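Local atomic coordinates of arginine decarboxylase (PDB entry 3NZP), a protein that probably catalyses the pyridoxal phosphate-dependent decarboxylation of arginine to agmatine, a step in polyamine and spermidine biosynthesis. Residues A268-G273 with F318-R323; F79-P84 with Y104-E109. All blocks are in the same frame, centred on the assembly; numbering follows the deposited sequence.

Interaction 1. Residues A268-G273 with F318-R323; sequences AINLGG and FIESGR. With PLP (pyridoxal-5'-phosphate), chain E.
Glu320 OE2 is gripped twice: by the amide of Asn270, whose ND2 donates at 2.8 Å, and by the hydroxyl of Thr130 on a strand further round the barrel. Asn270 and Glu320 lie towards the C-terminal ends of strands 268-272 and 316-319, Glu320 just past its strand; the two are neighbouring parallel strands of the TIM barrel that carries pyridoxal phosphate in this decarboxylase class. The amide and carboxylate planes stand nearly perpendicular, 83° apart, and the ND2 donor comes from above the carboxylate plane. With its CG anti to the backbone N (chi1 -166°), Asn270 can also turn OD1 back to Gly272 N, 2.9 Å away, closing an Asx turn. One amide thus shapes its own strand end and steadies the neighbouring glutamate, a double task that suits asparagine. The extended chain of Glu320 carries OE1 to 2.9 Å from N1 of the cofactor ring, the carboxylate-pyridine arrangement found in fold-type III enzymes; this probably favours a protonated ring nitrogen. Behind this site the backbones zip together through Phe318 N to Ile269 O at 2.9 Å, Leu271 N to Phe318 O, and Glu320 N to Gly272 O. Gly272 has a positive phi, a conformation glycine adopts easily. Gly273 lies against the cofactor, its N 3.4 Å from PLP C6 and hydrogen-bonded to His233 ND1; having no side chain suits a place where the ester oxygen O4P sits beside CA. On the flanks, Ala268 CB rests against the Phe318 ring, while Leu271 CD1 packs on Ile319 CG2 at 3.9 Å. Beyond the strand, 318-323 turns under the phosphate. Gly322 N and Arg323 N both donate to PLP O2P, the Arg323 bond being 2.7 Å long and bent only to 161° at its hydrogen.

Interaction 2. Residues F79-P84 with Y104-E109; sequences FNAVYP and YNYGLE
Tyr106 lays its ring over the helix-facing side of strand 79-84, at Ala81 and Tyr83, just ahead of the parallel pairing that joins this strand to 107-109 in the first beta-alpha-beta unit of the TIM barrel. From CB, with CG anti to the backbone N (chi1 -150°), the ring swings across the neighbouring strand. CD1 approaches Ala81 O at 3.5 Å; CE1 reaches the Tyr83 backbone, with Tyr83 N near the ring plane, and touches Tyr83 CB at 3.6 Å. CE2 and CZ lie beneath Ala81 CB, which makes a CH-pi contact over one face, 3.8 Å from the centroid and 18° off the normal. The ring's far end, CZ and OH, stays beside Ala81 CB. A methyl group suits position 81 because the flat ring can lie close against it. Three backbone bonds set the register: Gly107 N to Ala81 O, Tyr83 N to Gly107 O, and Glu109 N to Tyr83 O. Ahead of them, Asn80 ND2 donates to Asn105 O at 3.0 Å; Asn105 has a positive phi, which asparagine tolerates well. Val82 CG1 packs on Glu109 CB at 3.8 Å. The bend at chi2 of Glu109 (-85°) lays OE2 against Pro84, while OE1 accepts from Asn132 ND2. Toward the helices, Leu108 CD2 meets the edge of the Tyr83 ring at CD1, 3.8 Å away, and Tyr83 OH bonds to Asn88 O. Helix 91-100 connects the two strands and brings Phe93 against Tyr83; helix 52-72 packs on Tyr106 through Ile59, and strands 316-319 and 128-131 continue the sheet beyond 79-84 and 107-110.

How the interactions relate
Both interactions are buried pairings of adjacent parallel strands in one closed barrel, and they meet where its last strand joins its first. Ile319 probably hydrogen-bonds through its backbone N and O to Asn80 O and Val82 N, so the strand end at 318-320 is paired on one side with 268-273 and on the other with 79-84. Interaction 1 is the more polar, with a carboxylate and backbone N-H groups turned to the cofactor, and an amide behind the carboxylate that positions it. Interaction 2 relies more on regular strand bonding and on aromatic and aliphatic packing against helices, approaching the cofactor through Pro84, whose CD packs on Gly322 CA. Glu109 also touches Glu320 inside the barrel.

Interaction 1. Residues A268-G273 with F318-R323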
loop_
_atom_site.group_PDB
_atom_site.type_symbol
_atom_site.label_atom_id
_atom_site.label_comp_id
_atom_site.label_asym_id
_atom_site.label_seq_id
_atom_site.Cartn_x
_atom_site.Cartn_y
_atom_site.Cartn_z
ATOM N N ALA B 268 19.971 -27.258 13.729
ATOM C CA ALA B 268 18.635 -26.845 13.344
ATOM C C ALA B 268 18.580 -26.191 11.979
ATOM O O ALA B 268 19.551 -25.602 11.515
ATOM C CB ALA B 268 18.039 -25.913 14.394
ATOM N N ILE B 269 17.427 -26.331 11.338
ATOM C CA ILE B 269 17.200 -25.738 10.040
ATOM C C ILE B 269 15.926 -24.904 10.145
ATOM O O ILE B 269 14.886 -25.375 10.621
ATOM C CB ILE B 269 17.047 -26.807 8.940
ATOM C CG1 ILE B 269 18.371 -27.532 8.712
ATOM C CG2 ILE B 269 16.643 -26.157 7.647
ATOM C CD1 ILE B 269 18.321 -28.569 7.602
ATOM N N ASN B 270 16.027 -23.648 9.725
ATOM C CA ASN B 270 14.889 -22.737 9.768
ATOM C C ASN B 270 14.345 -22.608 8.353
ATOM O O ASN B 270 14.999 -22.009 7.492
ATOM C CB ASN B 270 15.347 -21.371 10.281
ATOM C CG ASN B 270 14.191 -20.473 10.666
ATOM O OD1 ASN B 270 13.227 -20.315 9.899
ATOM N ND2 ASN B 270 14.277 -19.868 11.848
ATOM N N LEU B 271 13.158 -23.167 8.115
ATOM C CA LEU B 271 12.519 -23.124 6.790
ATOM C C LEU B 271 11.945 -21.762 6.452
ATOM O O LEU B 271 11.603 -21.495 5.301
ATOM C CB LEU B 271 11.377 -24.123 6.717
ATOM C CG LEU B 271 11.731 -25.508 7.203
ATOM C CD1 LEU B 271 10.509 -26.396 7.087
ATOM C CD2 LEU B 271 12.885 -26.038 6.370
ATOM N N GLY B 272 11.812 -20.915 7.463
ATOM C CA GLY B 272 11.259 -19.605 7.228
ATOM C C GLY B 272 9.752 -19.656 7.055
ATOM O O GLY B 272 9.075 -20.556 7.568
ATOM N N GLY B 273 9.214 -18.684 6.328
ATOM C CA GLY B 273 7.779 -18.652 6.110
ATOM C C GLY B 273 7.408 -19.338 4.822
ATOM O O GLY B 273 8.201 -20.111 4.274
ATOM N N PHE B 318 12.598 -25.739 12.359
ATOM C CA PHE B 318 12.169 -24.395 12.753
ATOM C C PHE B 318 11.405 -23.740 11.607
ATOM O O PHE B 318 11.956 -23.581 10.512
ATOM C CB PHE B 318 13.371 -23.510 13.066
ATOM C CG PHE B 318 13.755 -23.482 14.508
ATOM C CD1 PHE B 318 14.349 -24.586 15.102
ATOM C CD2 PHE B 318 13.520 -22.354 15.281
ATOM C CE1 PHE B 318 14.709 -24.560 16.445
ATOM C CE2 PHE B 318 13.877 -22.324 16.624
ATOM C CZ PHE B 318 14.468 -23.430 17.205
ATOM N N ILE B 319 10.148 -23.364 11.841
ATOM C CA ILE B 319 9.371 -22.692 10.797
ATOM C C ILE B 319 8.967 -21.300 11.278
ATOM O O ILE B 319 8.728 -21.093 12.469
ATOM C CB ILE B 319 8.085 -23.445 10.419
ATOM C CG1 ILE B 319 7.126 -23.462 11.593
ATOM C CG2 ILE B 319 8.382 -24.865 10.024
ATOM C CD1 ILE B 319 5.777 -23.961 11.225
ATOM N N GLU B 320 8.914 -20.337 10.362
ATOM C CA GLU B 320 8.533 -18.972 10.721
ATOM C C GLU B 320 7.281 -18.558 9.932
ATOM O O GLU B 320 7.241 -17.507 9.299
ATOM C CB GLU B 320 9.690 -18.000 10.449
ATOM C CG GLU B 320 11.030 -18.433 11.045
ATOM C CD GLU B 320 12.170 -17.434 10.784
ATOM O OE1 GLU B 320 12.164 -16.773 9.725
ATOM O OE2 GLU B 320 13.082 -17.322 11.639
ATOM N N SER B 321 6.263 -19.411 9.985
ATOM C CA SER B 321 5.005 -19.175 9.299
ATOM C C SER B 321 4.179 -18.194 10.100
ATOM O O SER B 321 3.645 -18.534 11.158
ATOM C CB SER B 321 4.236 -20.483 9.168
ATOM O OG SER B 321 5.071 -21.479 8.607
ATOM N N GLY B 322 4.080 -16.970 9.605
ATOM C CA GLY B 322 3.304 -15.971 10.305
ATOM C C GLY B 322 1.915 -15.842 9.716
ATOM O O GLY B 322 0.916 -15.870 10.431
ATOM N N ARG B 323 1.841 -15.706 8.399
ATOM C CA ARG B 323 0.554 -15.558 7.746
ATOM C C ARG B 323 -0.438 -16.624 8.210
ATOM O O ARG B 323 -1.574 -16.318 8.561
ATOM C CB ARG B 323 0.725 -15.641 6.235
ATOM C CG ARG B 323 -0.561 -15.459 5.468
ATOM C CD ARG B 323 -0.349 -15.841 4.026
ATOM N NE ARG B 323 0.511 -14.907 3.306
ATOM C CZ ARG B 323 0.082 -13.766 2.778
ATOM N NH1 ARG B 323 0.923 -12.973 2.141
ATOM N NH2 ARG B 323 -1.192 -13.416 2.884
HETATM N N1 PLP E . 10.596 -15.469 7.673
HETATM C C2 PLP E . 11.306 -14.419 7.246
HETATM C C2A PLP E . 12.804 -14.444 7.385
HETATM C C3 PLP E . 10.645 -13.284 6.688
HETATM O O3 PLP E . 11.369 -12.201 6.254
HETATM C C4 PLP E . 9.190 -13.320 6.567
HETATM C C4A PLP E . 8.448 -12.182 5.988
HETATM C C5 PLP E . 8.496 -14.493 7.055
HETATM C C6 PLP E . 9.254 -15.544 7.590
HETATM C C5A PLP E . 6.967 -14.617 6.985
HETATM O O4P PLP E . 6.557 -15.478 5.907
HETATM P P PLP E . 4.937 -15.566 5.916
HETATM O O1P PLP E . 4.523 -16.656 5.013
HETATM O O2P PLP E . 4.380 -15.875 7.385
HETATM O O3P PLP E . 4.312 -14.192 5.390
#

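Interaction 2. Residues F79-P84 with Y104-E109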
loop_
_atom_site.group_PDB
_atom_site.type_symbol
_atom_site.label_atom_id
_atom_site.label_comp_id
_atom_site.label_asym_id
_atom_site.label_seq_id
_atom_site.Cartn_x
_atom_site.Cartn_y
_atom_site.Cartn_z
ATOM N N PHE B 79 10.934 -29.881 16.980
ATOM C CA PHE B 79 10.229 -28.878 16.193
ATOM C C PHE B 79 9.938 -27.632 16.993
ATOM O O PHE B 79 9.642 -27.701 18.182
ATOM C CB PHE B 79 8.912 -29.438 15.675
ATOM C CG PHE B 79 7.983 -28.396 15.137
ATOM C CD1 PHE B 79 6.997 -27.835 15.945
ATOM C CD2 PHE B 79 8.090 -27.977 13.818
ATOM C CE1 PHE B 79 6.124 -26.870 15.441
ATOM C CE2 PHE B 79 7.228 -27.014 13.303
ATOM C CZ PHE B 79 6.239 -26.460 14.116
ATOM N N ASN B 80 10.012 -26.485 16.330
ATOM C CA ASN B 80 9.747 -25.209 16.976
ATOM C C ASN B 80 9.196 -24.197 15.983
ATOM O O ASN B 80 9.674 -24.089 14.846
ATOM C CB ASN B 80 11.021 -24.667 17.610
ATOM C CG ASN B 80 10.806 -24.230 19.041
ATOM O OD1 ASN B 80 11.198 -24.937 19.977
ATOM N ND2 ASN B 80 10.158 -23.070 19.225
ATOM N N ALA B 81 8.190 -23.452 16.433
ATOM C CA ALA B 81 7.543 -22.424 15.619
ATOM C C ALA B 81 7.947 -21.020 16.058
ATOM O O ALA B 81 8.088 -20.741 17.247
ATOM C CB ALA B 81 6.037 -22.569 15.714
ATOM N N VAL B 82 8.135 -20.138 15.091
ATOM C CA VAL B 82 8.495 -18.771 15.406
ATOM C C VAL B 82 7.555 -17.817 14.668
ATOM O O VAL B 82 7.151 -18.086 13.532
ATOM C CB VAL B 82 9.942 -18.476 14.998
ATOM C CG1 VAL B 82 10.341 -17.101 15.489
ATOM C CG2 VAL B 82 10.864 -19.522 15.593
ATOM N N TYR B 83 7.192 -16.712 15.319
ATOM C CA TYR B 83 6.286 -15.745 14.701
ATOM C C TYR B 83 6.940 -14.474 14.194
ATOM O O TYR B 83 7.376 -13.626 14.965
ATOM C CB TYR B 83 5.165 -15.337 15.647
ATOM C CG TYR B 83 4.317 -14.212 15.075
ATOM C CD1 TYR B 83 4.373 -12.924 15.606
ATOM C CD2 TYR B 83 3.469 -14.433 13.989
ATOM C CE1 TYR B 83 3.604 -11.885 15.072
ATOM C CE2 TYR B 83 2.698 -13.397 13.451
ATOM C CZ TYR B 83 2.772 -12.129 13.999
ATOM O OH TYR B 83 2.015 -11.104 13.483
ATOM N N PRO B 84 6.999 -14.317 12.874
ATOM C CA PRO B 84 7.609 -13.114 12.328
ATOM C C PRO B 84 6.679 -11.936 12.597
ATOM O O PRO B 84 5.576 -11.851 12.042
ATOM C CB PRO B 84 7.749 -13.451 10.851
ATOM C CG PRO B 84 6.566 -14.319 10.585
ATOM C CD PRO B 84 6.498 -15.200 11.804
ATOM N N TYR B 104 3.660 -23.770 24.154
ATOM C CA TYR B 104 4.263 -24.424 23.000
ATOM C C TYR B 104 5.682 -23.941 22.735
ATOM O O TYR B 104 6.347 -24.391 21.789
ATOM C CB TYR B 104 3.395 -24.175 21.775
ATOM C CG TYR B 104 1.990 -24.684 21.933
ATOM C CD1 TYR B 104 1.640 -25.964 21.502
ATOM C CD2 TYR B 104 1.007 -23.896 22.521
ATOM C CE1 TYR B 104 0.342 -26.444 21.650
ATOM C CE2 TYR B 104 -0.294 -24.370 22.675
ATOM C CZ TYR B 104 -0.622 -25.641 22.233
ATOM O OH TYR B 104 -1.918 -26.077 22.334
ATOM N N ASN B 105 6.144 -23.028 23.583
ATOM C CA ASN B 105 7.478 -22.462 23.452
ATOM C C ASN B 105 7.603 -21.734 22.114
ATOM O O ASN B 105 8.666 -21.729 21.480
ATOM C CB ASN B 105 8.529 -23.551 23.544
ATOM C CG ASN B 105 9.901 -22.989 23.803
ATOM O OD1 ASN B 105 10.890 -23.433 23.216
ATOM N ND2 ASN B 105 9.974 -22.006 24.692
ATOM N N TYR B 106 6.495 -21.123 21.698
ATOM C CA TYR B 106 6.416 -20.380 20.448
ATOM C C TYR B 106 7.313 -19.147 20.555
ATOM O O TYR B 106 7.210 -18.374 21.505
ATOM C CB TYR B 106 4.959 -19.973 20.203
ATOM C CG TYR B 106 4.563 -19.855 18.750
ATOM C CD1 TYR B 106 5.139 -18.895 17.928
ATOM C CD2 TYR B 106 3.607 -20.701 18.200
ATOM C CE1 TYR B 106 4.779 -18.774 16.592
ATOM C CE2 TYR B 106 3.234 -20.591 16.861
ATOM C CZ TYR B 106 3.824 -19.625 16.060
ATOM O OH TYR B 106 3.459 -19.497 14.728
ATOM N N GLY B 107 8.194 -18.967 19.579
ATOM C CA GLY B 107 9.110 -17.841 19.608
ATOM C C GLY B 107 8.681 -16.640 18.789
ATOM O O GLY B 107 7.564 -16.591 18.278
ATOM N N LEU B 108 9.580 -15.664 18.671
ATOM C CA LEU B 108 9.310 -14.444 17.922
ATOM C C LEU B 108 10.464 -14.129 16.990
ATOM O O LEU B 108 11.631 -14.377 17.307
ATOM C CB LEU B 108 9.094 -13.256 18.869
ATOM C CG LEU B 108 7.783 -13.187 19.661
ATOM C CD1 LEU B 108 7.795 -12.007 20.611
ATOM C CD2 LEU B 108 6.634 -13.060 18.697
ATOM N N GLU B 109 10.133 -13.571 15.835
ATOM C CA GLU B 109 11.138 -13.213 14.852
ATOM C C GLU B 109 11.086 -11.702 14.681
ATOM O O GLU B 109 10.010 -11.112 14.687
ATOM C CB GLU B 109 10.832 -13.935 13.534
ATOM C CG GLU B 109 11.861 -13.751 12.438
ATOM C CD GLU B 109 11.646 -12.483 11.642
ATOM O OE1 GLU B 109 12.578 -12.083 10.914
ATOM O OE2 GLU B 109 10.548 -11.881 11.732
#